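Local coordinates for protein anti-sigma-E factor ChrR (Rhodobacter sphaeroides, PDB 2Z2S) that inhibits the extracytoplasmic function sigma factor RpoE as a zinc-dependent anti-sigma factor, and uses its C-terminal domain to respond to singlet oxygen, at residues T19-V27 / L119-A127. Numbering follows the deposited sequence.
Sequences TLSEAFSLV and LPTGGEAIA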
# COMPACT_ATOMS: atom_id res chain seq x y z
N THR B 19 -9.83 -1.37 0.59
CA THR B 19 -11.16 -1.37 0.00
C THR B 19 -11.22 -0.72 -1.38
O THR B 19 -12.27 -0.63 -2.00
CB THR B 19 -12.14 -0.64 0.91
OG1 THR B 19 -11.85 0.76 0.90
CG2 THR B 19 -12.03 -1.17 2.33
N LEU B 20 -10.06 -0.29 -1.87
CA LEU B 20 -9.96 0.39 -3.15
C LEU B 20 -10.05 -0.57 -4.32
O LEU B 20 -9.67 -1.73 -4.19
CB LEU B 20 -8.63 1.14 -3.21
CG LEU B 20 -8.69 2.63 -3.52
CD1 LEU B 20 -9.76 3.32 -2.69
CD2 LEU B 20 -7.33 3.23 -3.25
N SER B 21 -10.56 -0.08 -5.45
CA SER B 21 -10.67 -0.93 -6.65
C SER B 21 -9.32 -0.95 -7.33
O SER B 21 -8.63 0.07 -7.38
CB SER B 21 -11.70 -0.38 -7.62
OG SER B 21 -11.18 0.78 -8.24
N GLU B 22 -8.95 -2.10 -7.87
CA GLU B 22 -7.65 -2.29 -8.51
C GLU B 22 -7.09 -1.11 -9.30
O GLU B 22 -5.91 -0.77 -9.21
CB GLU B 22 -7.67 -3.52 -9.40
CG GLU B 22 -6.30 -3.86 -9.92
CD GLU B 22 -6.26 -5.18 -10.66
OE1 GLU B 22 -5.19 -5.52 -11.21
OE2 GLU B 22 -7.29 -5.88 -10.70
N ALA B 23 -7.95 -0.48 -10.09
CA ALA B 23 -7.51 0.66 -10.88
C ALA B 23 -6.94 1.76 -9.96
O ALA B 23 -5.76 2.11 -10.03
CB ALA B 23 -8.70 1.21 -11.72
N PHE B 24 -7.79 2.31 -9.10
CA PHE B 24 -7.35 3.35 -8.18
C PHE B 24 -6.14 2.90 -7.37
O PHE B 24 -5.21 3.68 -7.17
CB PHE B 24 -8.52 3.78 -7.27
CG PHE B 24 -9.65 4.45 -8.01
CD1 PHE B 24 -9.39 5.47 -8.91
CD2 PHE B 24 -10.96 4.06 -7.80
CE1 PHE B 24 -10.42 6.09 -9.59
CE2 PHE B 24 -12.00 4.69 -8.49
CZ PHE B 24 -11.72 5.71 -9.38
N SER B 25 -6.13 1.66 -6.90
CA SER B 25 -4.99 1.14 -6.14
C SER B 25 -3.74 1.24 -6.99
O SER B 25 -2.65 1.43 -6.49
CB SER B 25 -5.21 -0.32 -5.78
OG SER B 25 -6.37 -0.47 -4.99
N LEU B 26 -3.90 1.08 -8.30
CA LEU B 26 -2.75 1.16 -9.18
C LEU B 26 -2.15 2.58 -9.22
O LEU B 26 -0.95 2.78 -9.16
CB LEU B 26 -3.16 0.72 -10.59
CG LEU B 26 -2.05 0.67 -11.65
CD1 LEU B 26 -0.82 -0.01 -11.06
CD2 LEU B 26 -2.56 -0.10 -12.90
N VAL B 27 -3.00 3.59 -9.30
CA VAL B 27 -2.49 4.93 -9.35
C VAL B 27 -1.94 5.37 -8.01
O VAL B 27 -0.84 5.93 -7.93
CB VAL B 27 -3.59 5.91 -9.78
CG1 VAL B 27 -3.09 7.32 -9.69
CG2 VAL B 27 -4.01 5.60 -11.20
N LEU B 119 -5.17 -0.35 -19.45
CA LEU B 119 -4.49 -1.35 -18.64
C LEU B 119 -5.52 -2.33 -18.09
O LEU B 119 -6.60 -1.94 -17.63
CB LEU B 119 -3.72 -0.68 -17.50
CG LEU B 119 -2.69 0.34 -17.99
CD1 LEU B 119 -2.15 1.12 -16.81
CD2 LEU B 119 -1.55 -0.36 -18.72
N PRO B 120 -5.21 -3.63 -18.14
CA PRO B 120 -6.06 -4.73 -17.67
C PRO B 120 -6.20 -4.80 -16.14
O PRO B 120 -5.23 -5.05 -15.43
CB PRO B 120 -5.35 -5.96 -18.23
CG PRO B 120 -3.88 -5.57 -18.02
CD PRO B 120 -3.87 -4.13 -18.53
N THR B 121 -7.41 -4.61 -15.64
CA THR B 121 -7.63 -4.66 -14.20
C THR B 121 -8.97 -5.24 -13.78
O THR B 121 -9.93 -5.26 -14.55
CB THR B 121 -7.53 -3.24 -13.56
OG1 THR B 121 -8.42 -2.35 -14.25
CG2 THR B 121 -6.10 -2.71 -13.64
N GLY B 122 -9.03 -5.73 -12.55
CA GLY B 122 -10.26 -6.27 -12.02
C GLY B 122 -11.03 -5.06 -11.55
O GLY B 122 -10.63 -3.94 -11.86
N GLY B 123 -12.11 -5.25 -10.80
CA GLY B 123 -12.89 -4.12 -10.33
C GLY B 123 -13.62 -3.40 -11.45
O GLY B 123 -13.45 -3.73 -12.63
N GLU B 124 -14.44 -2.42 -11.08
CA GLU B 124 -15.19 -1.65 -12.06
C GLU B 124 -14.70 -0.22 -12.22
O GLU B 124 -15.50 0.70 -12.34
CB GLU B 124 -16.65 -1.66 -11.68
N ALA B 125 -13.38 -0.03 -12.20
CA ALA B 125 -12.77 1.29 -12.38
C ALA B 125 -11.75 1.00 -13.47
O ALA B 125 -11.16 -0.08 -13.49
CB ALA B 125 -12.08 1.73 -11.12
N ILE B 126 -11.55 1.93 -14.40
CA ILE B 126 -10.63 1.67 -15.49
C ILE B 126 -9.32 2.44 -15.39
O ILE B 126 -9.30 3.58 -14.95
CB ILE B 126 -11.29 2.00 -16.86
CG1 ILE B 126 -12.54 1.15 -17.07
CG2 ILE B 126 -10.31 1.74 -17.99
CD1 ILE B 126 -13.75 1.54 -16.22
N ALA B 127 -8.23 1.82 -15.83
CA ALA B 127 -6.91 2.45 -15.79
C ALA B 127 -6.37 2.48 -17.20
O ALA B 127 -6.67 1.58 -17.99
CB ALA B 127 -5.97 1.66 -14.90
O HOH W 1 -10.18 -1.53 -11.37
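The carboxylate of Glu22, in the first turn of helix 22-32, reaches the loop 120-125 and accepts a hydrogen bond at OE2 from the backbone N of Gly122 (2.5 Å). The donor comes in from above the carboxylate plane, 56° out of it. With CG anti to the backbone N (chi1 -172°) and the chain extended beyond it, the Glu22 side chain crosses that of Thr121 obliquely, Glu22 CD lying 3.7 Å from Thr121 CB. OE1 is hydrogen-bonded to Tyr97 OH, and OE2 also to the backbone of another protein's chain in the assembly. Shortening Glu22 to an alanine is likely to leave the Gly122 N-H and Tyr97 hydroxyl without their carboxylate mate and open a gap beside Thr121. Water adds a second polar link, accepting from Ala23 N (2.8 Å) and donating to the carbonyls of Gly122 and Ala125. Apolar contacts complete the join: Ala23 CB sits 3.5 Å from Ala125 CB, which also lies over one face of the Phe24 ring, 4.0 Å from CE2. Leu26 CD2 meets Leu119 CD1 at 4.1 Å, the side chains at about a right angle. A helix start of the zinc-binding anti-sigma domain thus docks on a hairpin turn and adjoining strand ends of the cupin-like domain.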